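Local coordinates for surface glycan binding protein B (Bacteroides ovatus, PDB 6E57) that probably captures mixed-linkage beta-glucan at the bacterial cell surface for a human gut symbiont, and here holds a bound mixed-linkage oligosaccharide, at residues L51-N56 with L124-P129; W79-Q84 with G103-K108; R229-V234 with S308-L313. One frame throughout, in Å; residues are numbered along the deposited sequence.

Contact 1. Residues L51-N56 with L124-P129; sequences LATFAN and LVVVNP
Asn56 and Asn128 join their side-chain amides across one end of this pairing, Asn128 ND2 donating to Asn56 OD1 over 2.9 Å. The side chains cross at about a right angle with their amide planes 41° apart; OD1 lies in the amide plane of Asn128, whereas the donor is tilted from the carbonyl plane of Asn56. With its CG anti to the backbone N (chi1 -167°), Asn56 runs alongside Val126, pointing the same way, and its ND2 rests 4.0 Å from Val126 CB. The same face carries Thr53, whose methyl CG2 meets Val126 CG2 at 4.0 Å, and Leu124, whose CG packs 4.0 Å from Leu51 CB.

Apart from Leu51, these residues belong to the edge strand 53-58 and to the strand 118-128 beside it, which run parallel, consistent with the first-to-last strand pairing of an immunoglobulin-like sandwich. Leu124 is gripped twice: its N donates to Ala52 O at 2.8 Å, and its O accepts from Phe54 N at 2.8 Å. Beyond it the register slips by one residue, a beta bulge, before Val126 N reaches Ala55 O at 2.9 Å. On the other face Ala55 CB touches Val125 CG2 at 4.1 Å, and Leu63 packs against both residues. Phe54 stands where the chain turns a corner. Its CB stays beside the carbonyl O of Leu124, while its ring leads away from residues 124-129, touching Arg121 earlier on the same strand, to meet the ring of Phe43, with the two planes inclined at about 45°.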
loop_
_atom_site.group_PDB
_atom_site.type_symbol
_atom_site.label_atom_id
_atom_site.label_comp_id
_atom_site.label_asym_id
_atom_site.label_seq_id
_atom_site.Cartn_x
_atom_site.Cartn_y
_atom_site.Cartn_z
ATOM N N LEU A 51 -8.542 6.982 -12.873
ATOM C CA LEU A 51 -8.863 6.655 -14.267
ATOM C C LEU A 51 -9.606 5.315 -14.341
ATOM O O LEU A 51 -9.377 4.414 -13.532
ATOM C CB LEU A 51 -7.569 6.587 -15.084
ATOM C CG LEU A 51 -6.822 7.907 -15.259
ATOM C CD1 LEU A 51 -5.457 7.673 -15.891
ATOM C CD2 LEU A 51 -7.637 8.886 -16.092
ATOM N N ALA A 52 -10.484 5.200 -15.342
ATOM C CA ALA A 52 -11.212 3.975 -15.641
ATOM C C ALA A 52 -10.332 3.057 -16.496
ATOM O O ALA A 52 -9.288 3.475 -16.997
ATOM C CB ALA A 52 -12.504 4.306 -16.347
ATOM N N THR A 53 -10.785 1.808 -16.658
ATOM C CA THR A 53 -10.093 0.790 -17.442
ATOM C C THR A 53 -10.778 0.662 -18.809
ATOM O O THR A 53 -11.974 0.373 -18.886
ATOM C CB THR A 53 -10.055 -0.539 -16.678
ATOM O OG1 THR A 53 -9.388 -0.285 -15.441
ATOM C CG2 THR A 53 -9.351 -1.649 -17.428
ATOM N N PHE A 54 -10.003 0.886 -19.877
ATOM C CA PHE A 54 -10.494 0.822 -21.248
ATOM C C PHE A 54 -10.354 -0.600 -21.796
ATOM O O PHE A 54 -11.188 -1.037 -22.583
ATOM C CB PHE A 54 -9.750 1.817 -22.143
ATOM C CG PHE A 54 -10.070 3.275 -21.913
ATOM C CD1 PHE A 54 -11.068 3.673 -21.032
ATOM C CD2 PHE A 54 -9.388 4.257 -22.615
ATOM C CE1 PHE A 54 -11.352 5.018 -20.842
ATOM C CE2 PHE A 54 -9.678 5.600 -22.427
ATOM C CZ PHE A 54 -10.660 5.978 -21.541
ATOM N N ALA A 55 -9.294 -1.306 -21.383
ATOM C CA ALA A 55 -8.996 -2.645 -21.887
ATOM C C ALA A 55 -8.390 -3.509 -20.778
ATOM O O ALA A 55 -7.608 -3.029 -19.956
ATOM C CB ALA A 55 -8.068 -2.550 -23.071
ATOM N N ASN A 56 -8.758 -4.794 -20.797
ATOM C CA ASN A 56 -8.305 -5.797 -19.843
ATOM C C ASN A 56 -8.108 -7.112 -20.605
ATOM O O ASN A 56 -9.055 -7.869 -20.804
ATOM C CB ASN A 56 -9.291 -5.936 -18.680
ATOM C CG ASN A 56 -8.725 -6.715 -17.513
ATOM O OD1 ASN A 56 -8.179 -7.800 -17.688
ATOM N ND2 ASN A 56 -8.853 -6.168 -16.316
ATOM N N LEU A 124 -6.901 3.396 -18.505
ATOM C CA LEU A 124 -5.901 2.388 -18.200
ATOM C C LEU A 124 -6.095 1.187 -19.133
ATOM O O LEU A 124 -7.223 0.864 -19.514
ATOM C CB LEU A 124 -6.039 1.969 -16.733
ATOM C CG LEU A 124 -5.775 3.061 -15.697
ATOM C CD1 LEU A 124 -6.035 2.539 -14.291
ATOM C CD2 LEU A 124 -4.358 3.606 -15.811
ATOM N N VAL A 125 -4.974 0.554 -19.502
ATOM C CA VAL A 125 -4.954 -0.722 -20.210
ATOM C C VAL A 125 -4.237 -1.736 -19.312
ATOM O O VAL A 125 -3.052 -1.582 -19.013
ATOM C CB VAL A 125 -4.269 -0.594 -21.585
ATOM C CG1 VAL A 125 -3.978 -1.951 -22.209
ATOM C CG2 VAL A 125 -5.082 0.269 -22.539
ATOM N N VAL A 126 -4.976 -2.760 -18.875
ATOM C CA VAL A 126 -4.438 -3.797 -18.011
ATOM C C VAL A 126 -4.112 -5.017 -18.879
ATOM O O VAL A 126 -4.972 -5.525 -19.601
ATOM C CB VAL A 126 -5.412 -4.138 -16.865
ATOM C CG1 VAL A 126 -4.845 -5.197 -15.929
ATOM C CG2 VAL A 126 -5.807 -2.895 -16.084
ATOM N N VAL A 127 -2.853 -5.460 -18.800
ATOM C CA VAL A 127 -2.340 -6.599 -19.552
ATOM C C VAL A 127 -1.874 -7.660 -18.545
ATOM O O VAL A 127 -0.867 -7.474 -17.861
ATOM C CB VAL A 127 -1.209 -6.168 -20.506
ATOM C CG1 VAL A 127 -0.763 -7.307 -21.407
ATOM C CG2 VAL A 127 -1.610 -4.955 -21.334
ATOM N N ASN A 128 -2.630 -8.761 -18.457
ATOM C CA ASN A 128 -2.402 -9.816 -17.467
ATOM C C ASN A 128 -1.380 -10.816 -18.000
ATOM O O ASN A 128 -1.376 -11.130 -19.189
ATOM C CB ASN A 128 -3.698 -10.541 -17.102
ATOM C CG ASN A 128 -4.783 -9.594 -16.640
ATOM O OD1 ASN A 128 -4.626 -8.906 -15.633
ATOM N ND2 ASN A 128 -5.883 -9.549 -17.371
ATOM N N PRO A 129 -0.497 -11.364 -17.137
ATOM C CA PRO A 129 0.456 -12.388 -17.565
ATOM C C PRO A 129 -0.227 -13.757 -17.707
ATOM O O PRO A 129 -1.348 -13.933 -17.236
ATOM C CB PRO A 129 1.484 -12.386 -16.426
ATOM C CG PRO A 129 0.676 -12.009 -15.199
ATOM C CD PRO A 129 -0.381 -11.048 -15.705
#

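Contact 2. Residues W79-Q84 with G103-K108; sequences WFIDGQ and GTYNLK
Phe80 and Lys108 face each other as a hydrogen-bonded antiparallel pair: Phe80 N donates to Lys108 O at 3.0 Å, and Lys108 N returns the bond to Phe80 O at 2.9 Å. Asp82 N to Asn106 O, 2.7 Å, extends the pattern. The reciprocal bond comes from a side chain, since Asn106 N donates to Asp82 OD1 at 2.8 Å, nearly straight onto the carboxylate oxygen. Asp82 CG lies anti to its own carbonyl carbon (chi1 -70°), which swings the carboxylate back towards strand 103-113 although its backbone has already left strand 75-81. Each end of the Asn106 amide has its own partner: OD1 accepts from Lys108 NZ, which sits above the carbonyl plane, and ND2 bonds to Glu122 OE1.

Asp82 begins the bend of a type I' beta turn from Ile81 to Gln84, a tight hairpin joining strands 75-81 and 84-86 at the margin of the five-stranded sheet, consistent with the C-C' hairpin of an immunoglobulin-like domain.

Apolar contacts gather on the face bearing Ile81, Leu107 and Trp79. Ile81 divides its branches, CG2 meeting Tyr105 CD2 at 3.7 Å and CD1 meeting Leu107 CD1 at 3.7 Å. That same leucine methyl lies at the edge of the Trp79 ring, 4.2 Å from CE3. On the other face Phe80 CB and Lys108 CB touch at 3.9 Å.

Charge enters at the Asp82 end. The Asp82 carboxylate, its OD2 near Tyr105 CD2, is inclined about 20° to the tyrosine ring. OD2 forms a salt bridge with Arg199, from the next sheet of the chain, which also makes a cation-pi contact with Tyr105; the Tyr105 hydroxyl bonds to Lys101 O.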
loop_
_atom_site.group_PDB
_atom_site.type_symbol
_atom_site.label_atom_id
_atom_site.label_comp_id
_atom_site.label_asym_id
_atom_site.label_seq_id
_atom_site.Cartn_x
_atom_site.Cartn_y
_atom_site.Cartn_z
ATOM N N TRP A 79 -2.286 8.016 -30.790
ATOM C CA TRP A 79 -2.338 7.151 -29.623
ATOM C C TRP A 79 -1.062 7.341 -28.792
ATOM O O TRP A 79 0.031 7.485 -29.344
ATOM C CB TRP A 79 -2.532 5.688 -30.047
ATOM C CG TRP A 79 -3.669 5.468 -30.997
ATOM C CD1 TRP A 79 -3.678 5.722 -32.339
ATOM C CD2 TRP A 79 -4.967 4.932 -30.685
ATOM N NE1 TRP A 79 -4.889 5.386 -32.880
ATOM C CE2 TRP A 79 -5.701 4.899 -31.891
ATOM C CE3 TRP A 79 -5.581 4.481 -29.513
ATOM C CZ2 TRP A 79 -7.013 4.434 -31.953
ATOM C CZ3 TRP A 79 -6.878 4.019 -29.575
ATOM C CH2 TRP A 79 -7.583 3.999 -30.779
ATOM N N PHE A 80 -1.223 7.338 -27.462
ATOM C CA PHE A 80 -0.121 7.488 -26.522
ATOM C C PHE A 80 -0.201 6.394 -25.449
ATOM O O PHE A 80 -1.213 6.274 -24.763
ATOM C CB PHE A 80 -0.154 8.873 -25.871
ATOM C CG PHE A 80 0.028 10.034 -26.815
ATOM C CD1 PHE A 80 -1.030 10.501 -27.581
ATOM C CD2 PHE A 80 1.251 10.680 -26.920
ATOM C CE1 PHE A 80 -0.863 11.577 -28.440
ATOM C CE2 PHE A 80 1.415 11.755 -27.780
ATOM C CZ PHE A 80 0.358 12.201 -28.540
ATOM N N ILE A 81 0.878 5.609 -25.323
ATOM C CA ILE A 81 1.058 4.637 -24.236
ATOM C C ILE A 81 2.073 5.219 -23.241
ATOM O O ILE A 81 3.228 5.465 -23.600
ATOM C CB ILE A 81 1.507 3.262 -24.781
ATOM C CG1 ILE A 81 0.518 2.685 -25.801
ATOM C CG2 ILE A 81 1.767 2.288 -23.642
ATOM C CD1 ILE A 81 -0.796 2.225 -25.209
ATOM N N ASP A 82 1.622 5.439 -21.998
ATOM C CA ASP A 82 2.406 6.062 -20.921
ATOM C C ASP A 82 3.034 7.371 -21.418
ATOM O O ASP A 82 4.214 7.626 -21.185
ATOM C CB ASP A 82 3.475 5.106 -20.378
ATOM C CG ASP A 82 2.929 3.925 -19.591
ATOM O OD1 ASP A 82 1.751 3.978 -19.176
ATOM O OD2 ASP A 82 3.693 2.960 -19.394
ATOM N N GLY A 83 2.240 8.189 -22.119
ATOM C CA GLY A 83 2.666 9.522 -22.548
ATOM C C GLY A 83 3.465 9.528 -23.846
ATOM O O GLY A 83 3.619 10.582 -24.452
ATOM N N GLN A 84 3.978 8.365 -24.272
ATOM C CA GLN A 84 4.809 8.233 -25.478
ATOM C C GLN A 84 3.910 7.933 -26.686
ATOM O O GLN A 84 3.099 7.010 -26.646
ATOM C CB GLN A 84 5.848 7.124 -25.279
ATOM C CG GLN A 84 6.645 6.770 -26.531
ATOM C CD GLN A 84 7.482 7.914 -27.052
ATOM O OE1 GLN A 84 7.928 8.776 -26.299
ATOM N NE2 GLN A 84 7.711 7.923 -28.356
ATOM N N GLY A 103 1.389 -5.768 -17.670
ATOM C CA GLY A 103 1.444 -4.549 -16.867
ATOM C C GLY A 103 0.176 -3.721 -16.982
ATOM O O GLY A 103 -0.800 -4.136 -17.617
ATOM N N THR A 104 0.204 -2.548 -16.342
ATOM C CA THR A 104 -0.860 -1.555 -16.401
ATOM C C THR A 104 -0.296 -0.305 -17.085
ATOM O O THR A 104 0.770 0.173 -16.714
ATOM C CB THR A 104 -1.421 -1.277 -15.000
ATOM O OG1 THR A 104 -2.087 -2.467 -14.578
ATOM C CG2 THR A 104 -2.381 -0.108 -14.952
ATOM N N TYR A 105 -1.024 0.201 -18.085
ATOM C CA TYR A 105 -0.545 1.252 -18.975
ATOM C C TYR A 105 -1.550 2.406 -19.016
ATOM O O TYR A 105 -2.759 2.183 -18.982
ATOM C CB TYR A 105 -0.363 0.711 -20.395
ATOM C CG TYR A 105 0.657 -0.388 -20.525
ATOM C CD1 TYR A 105 0.318 -1.712 -20.296
ATOM C CD2 TYR A 105 1.966 -0.103 -20.878
ATOM C CE1 TYR A 105 1.255 -2.725 -20.413
ATOM C CE2 TYR A 105 2.915 -1.104 -21.001
ATOM C CZ TYR A 105 2.559 -2.420 -20.767
ATOM O OH TYR A 105 3.496 -3.404 -20.892
ATOM N N ASN A 106 -1.028 3.631 -19.121
ATOM C CA ASN A 106 -1.838 4.801 -19.415
ATOM C C ASN A 106 -2.013 4.897 -20.937
ATOM O O ASN A 106 -1.027 4.893 -21.673
ATOM C CB ASN A 106 -1.223 6.076 -18.833
ATOM C CG ASN A 106 -2.038 7.310 -19.155
ATOM O OD1 ASN A 106 -2.018 7.800 -20.285
ATOM N ND2 ASN A 106 -2.763 7.812 -18.170
ATOM N N LEU A 107 -3.271 4.976 -21.389
ATOM C CA LEU A 107 -3.614 5.145 -22.804
ATOM C C LEU A 107 -4.322 6.490 -22.989
ATOM O O LEU A 107 -5.325 6.745 -22.329
ATOM C CB LEU A 107 -4.519 3.992 -23.251
ATOM C CG LEU A 107 -5.070 4.100 -24.674
ATOM C CD1 LEU A 107 -3.942 4.137 -25.695
ATOM C CD2 LEU A 107 -6.028 2.956 -24.979
ATOM N N LYS A 108 -3.786 7.331 -23.881
ATOM C CA LYS A 108 -4.443 8.566 -24.317
ATOM C C LYS A 108 -4.832 8.420 -25.791
ATOM O O LYS A 108 -4.028 7.964 -26.604
ATOM C CB LYS A 108 -3.536 9.786 -24.127
ATOM C CG LYS A 108 -3.409 10.288 -22.694
ATOM C CD LYS A 108 -2.430 11.438 -22.533
ATOM C CE LYS A 108 -2.059 11.716 -21.090
ATOM N NZ LYS A 108 -1.166 10.670 -20.532
#

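Contact 3. Residues R229-V234 with S308-L313; sequences RATANV and STEITL
Thr231 and Ser308 form the one bridge of a short parallel beta pairing, between strand 229-231 and the long, interrupted strand 299-315; Thr231 also opens the type II beta turn that runs to Val234. The close-packed part is centred on the carbonyl of Ser308. Its O accepts from Ala232 N at 3.2 Å, with the donor tilted 33° from the carbonyl plane, and also receives a CA-H contact from Thr231 CA at 3.3 Å. The preceding bond, Ser308 N to Ala230 O at 3.3 Å, is weak. Thr231 sets CG2 anti to its backbone N (OG1 at chi1 -62°), and this methyl lies in front of Ser308 O, 3.7 Å away, and abuts Glu310 CB at 3.8 Å. Beside it Ala232 CB meets Thr309 CG2 at 4.1 Å, a modest apolar touch on the buried alanine.

Past these residues the two segments part company. The turn carries Asn233 to the exposed side, where its ND2 bonds to Asp273, while residues 311-313 run on to pair with strand 412-419. Strand 299-315 pairs antiparallel with 277-285 and also with 412-419, and the short bridge lies partway along it. Glu310 spans the boundary between the packed and the open part. Extended beyond CG, the Glu310 chain takes OE1 to Thr418 OG1 and into a salt bridge with Lys351, and keeps OE2 4.1 Å from Thr231 CG2.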
loop_
_atom_site.group_PDB
_atom_site.type_symbol
_atom_site.label_atom_id
_atom_site.label_comp_id
_atom_site.label_asym_id
_atom_site.label_seq_id
_atom_site.Cartn_x
_atom_site.Cartn_y
_atom_site.Cartn_z
ATOM N N ARG A 229 -0.058 7.480 12.974
ATOM C CA ARG A 229 -0.438 7.388 14.381
ATOM C C ARG A 229 0.821 7.191 15.228
ATOM O O ARG A 229 1.806 6.618 14.759
ATOM C CB ARG A 229 -1.397 6.214 14.605
ATOM C CG ARG A 229 -2.769 6.386 13.969
ATOM C CD ARG A 229 -3.534 5.077 13.899
ATOM N NE ARG A 229 -2.894 4.106 13.016
ATOM C CZ ARG A 229 -3.012 4.090 11.689
ATOM N NH1 ARG A 229 -3.753 4.998 11.076
ATOM N NH2 ARG A 229 -2.383 3.169 10.979
ATOM N N ALA A 230 0.767 7.667 16.477
ATOM C CA ALA A 230 1.859 7.523 17.436
ATOM C C ALA A 230 1.302 7.605 18.860
ATOM O O ALA A 230 0.361 8.349 19.115
ATOM C CB ALA A 230 2.898 8.588 17.194
ATOM N N THR A 231 1.893 6.824 19.772
ATOM C CA THR A 231 1.558 6.866 21.194
ATOM C C THR A 231 2.611 7.713 21.921
ATOM O O THR A 231 3.812 7.484 21.772
ATOM C CB THR A 231 1.436 5.453 21.781
ATOM O OG1 THR A 231 0.376 4.772 21.110
ATOM C CG2 THR A 231 1.163 5.451 23.269
ATOM N N ALA A 232 2.142 8.689 22.707
ATOM C CA ALA A 232 3.002 9.633 23.413
ATOM C C ALA A 232 3.900 8.886 24.406
ATOM O O ALA A 232 3.438 7.986 25.114
ATOM C CB ALA A 232 2.156 10.667 24.115
ATOM N N ASN A 233 5.186 9.263 24.420
ATOM C CA ASN A 233 6.162 8.864 25.440
ATOM C C ASN A 233 6.522 7.375 25.335
ATOM O O ASN A 233 6.984 6.798 26.316
ATOM C CB ASN A 233 5.664 9.166 26.858
ATOM C CG ASN A 233 5.382 10.633 27.087
ATOM O OD1 ASN A 233 6.261 11.472 26.906
ATOM N ND2 ASN A 233 4.166 10.951 27.497
ATOM N N VAL A 234 6.333 6.758 24.160
ATOM C CA VAL A 234 6.743 5.358 23.948
ATOM C C VAL A 234 7.360 5.226 22.552
ATOM O O VAL A 234 7.300 6.153 21.739
ATOM C CB VAL A 234 5.588 4.354 24.151
ATOM C CG1 VAL A 234 4.796 4.635 25.418
ATOM C CG2 VAL A 234 4.658 4.275 22.948
ATOM N N SER A 308 -2.078 9.845 20.761
ATOM C CA SER A 308 -2.946 9.469 21.879
ATOM C C SER A 308 -2.095 8.839 22.990
ATOM O O SER A 308 -1.009 8.336 22.718
ATOM C CB SER A 308 -4.053 8.547 21.424
ATOM O OG SER A 308 -3.555 7.547 20.551
ATOM N N THR A 309 -2.581 8.896 24.236
ATOM C CA THR A 309 -1.868 8.304 25.366
ATOM C C THR A 309 -2.513 6.957 25.705
ATOM O O THR A 309 -3.736 6.843 25.756
ATOM C CB THR A 309 -1.828 9.234 26.586
ATOM O OG1 THR A 309 -3.149 9.344 27.111
ATOM C CG2 THR A 309 -1.285 10.611 26.270
ATOM N N GLU A 310 -1.659 5.953 25.931
ATOM C CA GLU A 310 -2.060 4.600 26.282
ATOM C C GLU A 310 -2.181 4.503 27.807
ATOM O O GLU A 310 -1.204 4.705 28.520
ATOM C CB GLU A 310 -1.030 3.614 25.730
ATOM C CG GLU A 310 -1.514 2.180 25.682
ATOM C CD GLU A 310 -0.743 1.291 24.722
ATOM O OE1 GLU A 310 -1.339 0.320 24.212
ATOM O OE2 GLU A 310 0.450 1.571 24.483
ATOM N N ILE A 311 -3.399 4.223 28.286
ATOM C CA ILE A 311 -3.697 4.091 29.713
ATOM C C ILE A 311 -3.687 2.603 30.074
ATOM O O ILE A 311 -4.300 1.798 29.380
ATOM C CB ILE A 311 -5.054 4.744 30.059
ATOM C CG1 ILE A 311 -5.048 6.259 29.820
ATOM C CG2 ILE A 311 -5.472 4.395 31.480
ATOM C CD1 ILE A 311 -5.705 6.682 28.520
ATOM N N THR A 312 -3.003 2.257 31.169
ATOM C CA THR A 312 -2.957 0.887 31.674
ATOM C C THR A 312 -4.167 0.640 32.580
ATOM O O THR A 312 -4.377 1.366 33.541
ATOM C CB THR A 312 -1.655 0.613 32.434
ATOM O OG1 THR A 312 -0.571 0.795 31.522
ATOM C CG2 THR A 312 -1.605 -0.778 33.025
ATOM N N LEU A 313 -4.954 -0.389 32.253
ATOM C CA LEU A 313 -6.134 -0.748 33.022
ATOM C C LEU A 313 -5.791 -1.865 34.009
ATOM O O LEU A 313 -6.353 -1.918 35.092
ATOM C CB LEU A 313 -7.249 -1.186 32.067
ATOM C CG LEU A 313 -7.786 -0.095 31.141
ATOM C CD1 LEU A 313 -8.884 -0.648 30.244
ATOM C CD2 LEU A 313 -8.294 1.098 31.935
#

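In the fold
Contacts 1 and 2 are nearly one unit, their centres about 10 Å apart, with 79-84/103-108 nested inside the loop closed by 51-56/124-129. Strands 103-113 and 118-128 are neighbours in the same sheet, probably bonded through Val127 N to Gly103 O (2.7 Å) and Val125 N to Tyr105 O (2.8 Å), while Leu51 packs on Asn106. Contact 3 follows later in the chain, on the opposite side of its centre, about 44 and 47 Å from contacts 1 and 2 between centres, about 25 and 26 Å between nearest atoms. It is the one closest in sequence to the glycan pocket, since strand 299-315 leads through 317-321 to Trp322 and Asp323, which line it with Asp326, Lys331, Tyr371 and Trp372.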